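Local coordinates for protein hydroxyindole o-methyltransferase (Homo sapiens, PDB 4A6D) that catalyses the last step of melatonin synthesis, transferring a methyl group from S-adenosylmethionine to N-acetylserotonin, and works as a homodimer, at residues A[147-158]-A[211-222]. Numbering follows the deposited sequence.
Sequences YRSEGERLQFMQ and IPEVVWTAKQHF. With SAM (S-adenosylmethionine), chain D.
The carbonyl oxygen of E213, over which the R153 chain passes, is gripped twice by T217: the backbone N donates to it, and so does OG1, 2.8 Å from E213 O and nearly in line with that carbonyl. T217 is also the knob of the interface, set among E150, R153, L154 and M157. Its CG2 lies 3.6 Å from M157 SD. The M157 chain bends at chi3 (65°), carrying CE to V214 O, A218 and the F222 ring.

R153 reaches over the first turn of helix 212-221. E213 CB sits above one face of the guanidinium, 3.4 Å from R153 NE, a polar atom buried here without a partner. R153 NH1 makes a salt bridge to E150 OE1, although the hydrogen bond within it is weak. At the C-terminal end of helix 212-221, L154 CD2 forms a CH-pi contact over the face of H221, 4.0 Å from the ring centroid.

Y147, just ahead of helix 150-158, and I211 and V214 at the start of helix 212-221 touch the cofactor. The hydroxyl of Y147 donates to O2' of the S-adenosylmethionine ribose, 2.7 Å from OH. The ring presents its edge to both O2' and I211 CD1, and Y147 CE2 lies 3.7 Å from V214 CG2. With CG anti to the carbonyl carbon (chi1 -46°), Y147 swings beside its own backbone N and leaves a face to R153 CG.

Helices 150-158 and 212-221 cross at -74°, while V215 on the latter turns to strand 230-234. Helix 212-221 belongs to the Rossmann-like core of class I methyltransferases, following strand 205-210, which ends at D210, a residue hydrogen-bonded to S-adenosylmethionine. Helix 150-158 comes ahead of that core in sequence and packs across it, so that Y147, I211 and V214 together line the S-adenosylmethionine pocket.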
loop_
_atom_site.group_PDB
_atom_site.type_symbol
_atom_site.label_atom_id
_atom_site.label_comp_id
_atom_site.label_asym_id
_atom_site.label_seq_id
_atom_site.Cartn_x
_atom_site.Cartn_y
_atom_site.Cartn_z
ATOM N N TYR A 147 10.872 8.044 -19.045
ATOM C CA TYR A 147 10.732 9.466 -19.409
ATOM C C TYR A 147 9.724 9.610 -20.572
ATOM O O TYR A 147 10.045 10.158 -21.633
ATOM C CB TYR A 147 12.089 10.114 -19.768
ATOM C CG TYR A 147 13.249 9.835 -18.834
ATOM C CD1 TYR A 147 13.106 9.953 -17.454
ATOM C CD2 TYR A 147 14.516 9.550 -19.334
ATOM C CE1 TYR A 147 14.182 9.743 -16.594
ATOM C CE2 TYR A 147 15.598 9.326 -18.481
ATOM C CZ TYR A 147 15.428 9.435 -17.112
ATOM O OH TYR A 147 16.490 9.225 -16.264
ATOM N N ARG A 148 8.494 9.106 -20.356
ATOM C CA ARG A 148 7.403 9.129 -21.336
ATOM C C ARG A 148 6.898 10.542 -21.730
ATOM O O ARG A 148 6.173 10.671 -22.723
ATOM C CB ARG A 148 6.270 8.137 -20.971
ATOM C CG ARG A 148 5.846 8.103 -19.504
ATOM C CD ARG A 148 4.773 7.053 -19.257
ATOM N NE ARG A 148 4.193 7.165 -17.915
ATOM C CZ ARG A 148 3.125 7.900 -17.611
ATOM N NH1 ARG A 148 2.496 8.592 -18.555
ATOM N NH2 ARG A 148 2.681 7.949 -16.362
ATOM N N SER A 149 7.327 11.595 -20.973
ATOM C CA SER A 149 7.051 13.032 -21.195
ATOM C C SER A 149 8.084 13.941 -20.470
ATOM O O SER A 149 8.771 13.475 -19.552
ATOM C CB SER A 149 5.612 13.396 -20.817
ATOM O OG SER A 149 5.490 13.986 -19.533
ATOM N N GLU A 150 8.178 15.233 -20.884
ATOM C CA GLU A 150 9.082 16.237 -20.303
ATOM C C GLU A 150 8.835 16.456 -18.795
ATOM O O GLU A 150 9.780 16.367 -18.005
ATOM C CB GLU A 150 9.000 17.560 -21.079
ATOM C CG GLU A 150 9.959 17.629 -22.258
ATOM C CD GLU A 150 11.206 18.472 -22.047
ATOM O OE1 GLU A 150 11.860 18.334 -20.987
ATOM O OE2 GLU A 150 11.530 19.272 -22.955
ATOM N N GLY A 151 7.573 16.690 -18.420
ATOM C CA GLY A 151 7.143 16.888 -17.039
ATOM C C GLY A 151 7.339 15.650 -16.184
ATOM O O GLY A 151 7.536 15.754 -14.967
ATOM N N GLU A 152 7.290 14.463 -16.830
ATOM C CA GLU A 152 7.493 13.162 -16.192
ATOM C C GLU A 152 9.001 12.892 -15.997
ATOM O O GLU A 152 9.387 12.252 -15.019
ATOM C CB GLU A 152 6.749 12.044 -16.955
ATOM C CG GLU A 152 5.242 12.044 -16.676
ATOM C CD GLU A 152 4.255 11.857 -17.824
ATOM O OE1 GLU A 152 4.557 11.083 -18.761
ATOM O OE2 GLU A 152 3.164 12.474 -17.776
ATOM N N ARG A 153 9.850 13.450 -16.879
ATOM C CA ARG A 153 11.308 13.349 -16.747
ATOM C C ARG A 153 11.793 14.287 -15.627
ATOM O O ARG A 153 12.626 13.869 -14.824
ATOM C CB ARG A 153 11.999 13.669 -18.054
ATOM C CG ARG A 153 13.510 13.440 -18.018
ATOM C CD ARG A 153 14.207 14.152 -19.143
ATOM N NE ARG A 153 13.701 13.734 -20.449
ATOM C CZ ARG A 153 12.956 14.494 -21.244
ATOM N NH1 ARG A 153 12.605 15.717 -20.864
ATOM N NH2 ARG A 153 12.555 14.039 -22.420
ATOM N N LEU A 154 11.237 15.528 -15.547
ATOM C CA LEU A 154 11.535 16.485 -14.474
ATOM C C LEU A 154 11.148 15.871 -13.119
ATOM O O LEU A 154 11.972 15.894 -12.201
ATOM C CB LEU A 154 10.825 17.844 -14.681
ATOM C CG LEU A 154 11.036 18.919 -13.587
ATOM C CD1 LEU A 154 12.528 19.219 -13.350
ATOM C CD2 LEU A 154 10.302 20.191 -13.927
ATOM N N GLN A 155 9.949 15.257 -13.022
ATOM C CA GLN A 155 9.481 14.602 -11.796
ATOM C C GLN A 155 10.402 13.445 -11.377
ATOM O O GLN A 155 10.795 13.396 -10.208
ATOM C CB GLN A 155 7.977 14.205 -11.875
ATOM C CG GLN A 155 7.479 13.223 -10.795
ATOM C CD GLN A 155 7.137 13.833 -9.442
ATOM O OE1 GLN A 155 5.968 13.856 -9.027
ATOM N NE2 GLN A 155 8.148 14.247 -8.676
ATOM N N PHE A 156 10.778 12.552 -12.319
ATOM C CA PHE A 156 11.691 11.437 -12.035
ATOM C C PHE A 156 13.013 11.979 -11.448
ATOM O O PHE A 156 13.469 11.516 -10.397
ATOM C CB PHE A 156 11.966 10.601 -13.307
ATOM C CG PHE A 156 12.844 9.389 -13.084
ATOM C CD1 PHE A 156 12.307 8.197 -12.612
ATOM C CD2 PHE A 156 14.222 9.450 -13.319
ATOM C CE1 PHE A 156 13.126 7.078 -12.385
ATOM C CE2 PHE A 156 15.050 8.331 -13.089
ATOM C CZ PHE A 156 14.495 7.148 -12.636
ATOM N N MET A 157 13.591 12.990 -12.126
ATOM C CA MET A 157 14.846 13.656 -11.769
ATOM C C MET A 157 14.802 14.340 -10.417
ATOM O O MET A 157 15.780 14.267 -9.666
ATOM C CB MET A 157 15.222 14.659 -12.852
ATOM C CG MET A 157 15.811 14.008 -14.081
ATOM S SD MET A 157 16.162 15.208 -15.380
ATOM C CE MET A 157 17.458 16.199 -14.573
ATOM N N GLN A 158 13.656 14.997 -10.097
ATOM C CA GLN A 158 13.460 15.685 -8.826
ATOM C C GLN A 158 13.329 14.634 -7.729
ATOM O O GLN A 158 13.826 14.842 -6.623
ATOM C CB GLN A 158 12.178 16.526 -8.854
ATOM C CG GLN A 158 12.186 17.799 -9.704
ATOM C CD GLN A 158 10.766 18.339 -9.840
ATOM O OE1 GLN A 158 9.820 17.619 -10.189
ATOM N NE2 GLN A 158 10.573 19.616 -9.536
ATOM N N ILE A 211 22.040 10.922 -20.456
ATOM C CA ILE A 211 21.440 11.028 -21.779
ATOM C C ILE A 211 21.114 12.500 -22.071
ATOM O O ILE A 211 20.744 13.221 -21.122
ATOM C CB ILE A 211 20.210 10.074 -21.952
ATOM C CG1 ILE A 211 19.025 10.479 -21.060
ATOM C CG2 ILE A 211 20.611 8.600 -21.758
ATOM C CD1 ILE A 211 17.671 9.993 -21.506
ATOM N N PRO A 212 21.265 12.940 -23.366
ATOM C CA PRO A 212 21.000 14.346 -23.739
ATOM C C PRO A 212 19.796 15.043 -23.144
ATOM O O PRO A 212 19.903 16.226 -22.840
ATOM C CB PRO A 212 20.871 14.275 -25.255
ATOM C CG PRO A 212 21.817 13.184 -25.635
ATOM C CD PRO A 212 21.737 12.168 -24.542
ATOM N N GLU A 213 18.658 14.334 -23.010
ATOM C CA GLU A 213 17.397 14.839 -22.475
ATOM C C GLU A 213 17.498 15.174 -20.969
ATOM O O GLU A 213 16.872 16.139 -20.508
ATOM C CB GLU A 213 16.275 13.805 -22.721
ATOM C CG GLU A 213 16.076 13.443 -24.192
ATOM C CD GLU A 213 16.798 12.210 -24.718
ATOM O OE1 GLU A 213 18.042 12.106 -24.559
ATOM O OE2 GLU A 213 16.111 11.358 -25.326
ATOM N N VAL A 214 18.277 14.361 -20.208
ATOM C CA VAL A 214 18.483 14.557 -18.774
ATOM C C VAL A 214 19.417 15.747 -18.542
ATOM O O VAL A 214 19.104 16.621 -17.741
ATOM C CB VAL A 214 18.934 13.252 -18.050
ATOM C CG1 VAL A 214 19.441 13.528 -16.632
ATOM C CG2 VAL A 214 17.799 12.231 -18.025
ATOM N N VAL A 215 20.521 15.806 -19.283
ATOM C CA VAL A 215 21.512 16.886 -19.193
ATOM C C VAL A 215 20.866 18.275 -19.445
ATOM O O VAL A 215 21.098 19.206 -18.664
ATOM C CB VAL A 215 22.744 16.574 -20.088
ATOM C CG1 VAL A 215 23.703 17.762 -20.188
ATOM C CG2 VAL A 215 23.474 15.326 -19.581
ATOM N N TRP A 216 19.986 18.368 -20.475
ATOM C CA TRP A 216 19.282 19.588 -20.866
ATOM C C TRP A 216 18.348 20.014 -19.754
ATOM O O TRP A 216 18.426 21.160 -19.319
ATOM C CB TRP A 216 18.567 19.396 -22.216
ATOM C CG TRP A 216 17.858 20.609 -22.761
ATOM C CD1 TRP A 216 16.526 20.889 -22.660
ATOM C CD2 TRP A 216 18.428 21.657 -23.564
ATOM N NE1 TRP A 216 16.230 22.048 -23.346
ATOM C CE2 TRP A 216 17.382 22.551 -23.892
ATOM C CE3 TRP A 216 19.726 21.929 -24.040
ATOM C CZ2 TRP A 216 17.594 23.703 -24.670
ATOM C CZ3 TRP A 216 19.932 23.062 -24.826
ATOM C CH2 TRP A 216 18.878 23.940 -25.123
ATOM N N THR A 217 17.538 19.069 -19.229
ATOM C CA THR A 217 16.607 19.291 -18.113
ATOM C C THR A 217 17.362 19.724 -16.839
ATOM O O THR A 217 16.909 20.643 -16.151
ATOM C CB THR A 217 15.741 18.039 -17.876
ATOM O OG1 THR A 217 15.069 17.693 -19.081
ATOM C CG2 THR A 217 14.719 18.233 -16.784
ATOM N N ALA A 218 18.505 19.067 -16.541
ATOM C CA ALA A 218 19.351 19.373 -15.385
ATOM C C ALA A 218 19.837 20.825 -15.413
ATOM O O ALA A 218 19.722 21.521 -14.407
ATOM C CB ALA A 218 20.532 18.415 -15.314
ATOM N N LYS A 219 20.315 21.296 -16.579
ATOM C CA LYS A 219 20.801 22.667 -16.751
ATOM C C LYS A 219 19.666 23.700 -16.739
ATOM O O LYS A 219 19.855 24.804 -16.233
ATOM C CB LYS A 219 21.674 22.780 -18.006
ATOM C CG LYS A 219 22.941 21.936 -17.902
ATOM C CD LYS A 219 23.770 21.934 -19.176
ATOM C CE LYS A 219 24.990 22.817 -19.071
ATOM N NZ LYS A 219 25.999 22.273 -18.121
ATOM N N GLN A 220 18.483 23.320 -17.242
ATOM C CA GLN A 220 17.303 24.188 -17.305
ATOM C C GLN A 220 16.553 24.354 -15.979
ATOM O O GLN A 220 15.901 25.379 -15.788
ATOM C CB GLN A 220 16.321 23.691 -18.377
ATOM C CG GLN A 220 16.732 24.014 -19.813
ATOM C CD GLN A 220 15.612 23.803 -20.814
ATOM O OE1 GLN A 220 15.534 24.492 -21.839
ATOM N NE2 GLN A 220 14.736 22.823 -20.574
ATOM N N HIS A 221 16.609 23.349 -15.088
ATOM C CA HIS A 221 15.865 23.380 -13.823
ATOM C C HIS A 221 16.688 23.394 -12.518
ATOM O O HIS A 221 16.108 23.573 -11.444
ATOM C CB HIS A 221 14.779 22.289 -13.816
ATOM C CG HIS A 221 13.709 22.514 -14.846
ATOM N ND1 HIS A 221 13.903 22.182 -16.179
ATOM C CD2 HIS A 221 12.478 23.057 -14.710
ATOM C CE1 HIS A 221 12.786 22.522 -16.800
ATOM N NE2 HIS A 221 11.902 23.053 -15.960
ATOM N N PHE A 222 18.027 23.233 -12.608
ATOM C CA PHE A 222 18.931 23.225 -11.450
ATOM C C PHE A 222 20.134 24.136 -11.740
ATOM O O PHE A 222 20.763 23.988 -12.795
ATOM C CB PHE A 222 19.384 21.783 -11.113
ATOM C CG PHE A 222 18.273 20.760 -10.986
ATOM C CD1 PHE A 222 17.796 20.080 -12.103
ATOM C CD2 PHE A 222 17.716 20.463 -9.747
ATOM C CE1 PHE A 222 16.761 19.143 -11.988
ATOM C CE2 PHE A 222 16.687 19.518 -9.632
ATOM C CZ PHE A 222 16.222 18.860 -10.752
HETATM N N SAM D . 22.604 8.252 -10.275
HETATM C CA SAM D . 21.313 8.922 -10.008
HETATM C C SAM D . 20.715 8.761 -8.595
HETATM O O SAM D . 20.998 7.760 -7.969
HETATM O OXT SAM D . 19.943 9.615 -8.053
HETATM C CB SAM D . 20.368 8.494 -11.103
HETATM C CG SAM D . 19.949 7.021 -11.012
HETATM S SD SAM D . 18.720 6.704 -12.329
HETATM C CE SAM D . 18.029 5.203 -11.766
HETATM C "C5'" SAM D . 19.706 5.951 -13.665
HETATM C "C4'" SAM D . 20.305 7.130 -14.446
HETATM O "O4'" SAM D . 20.975 6.537 -15.544
HETATM C "C3'" SAM D . 19.202 8.093 -15.033
HETATM O "O3'" SAM D . 19.491 9.467 -14.724
HETATM C "C2'" SAM D . 19.236 7.746 -16.558
HETATM O "O2'" SAM D . 18.883 8.775 -17.483
HETATM C "C1'" SAM D . 20.710 7.334 -16.727
HETATM N N9 SAM D . 20.936 6.504 -17.929
HETATM C C8 SAM D . 20.176 5.410 -18.336
HETATM N N7 SAM D . 20.668 4.912 -19.431
HETATM C C5 SAM D . 21.747 5.685 -19.844
HETATM C C6 SAM D . 22.646 5.674 -20.928
HETATM N N6 SAM D . 22.565 4.670 -21.834
HETATM N N1 SAM D . 23.655 6.615 -20.985
HETATM C C2 SAM D . 23.738 7.609 -20.090
HETATM N N3 SAM D . 22.886 7.650 -19.055
HETATM C C4 SAM D . 21.941 6.709 -18.860
#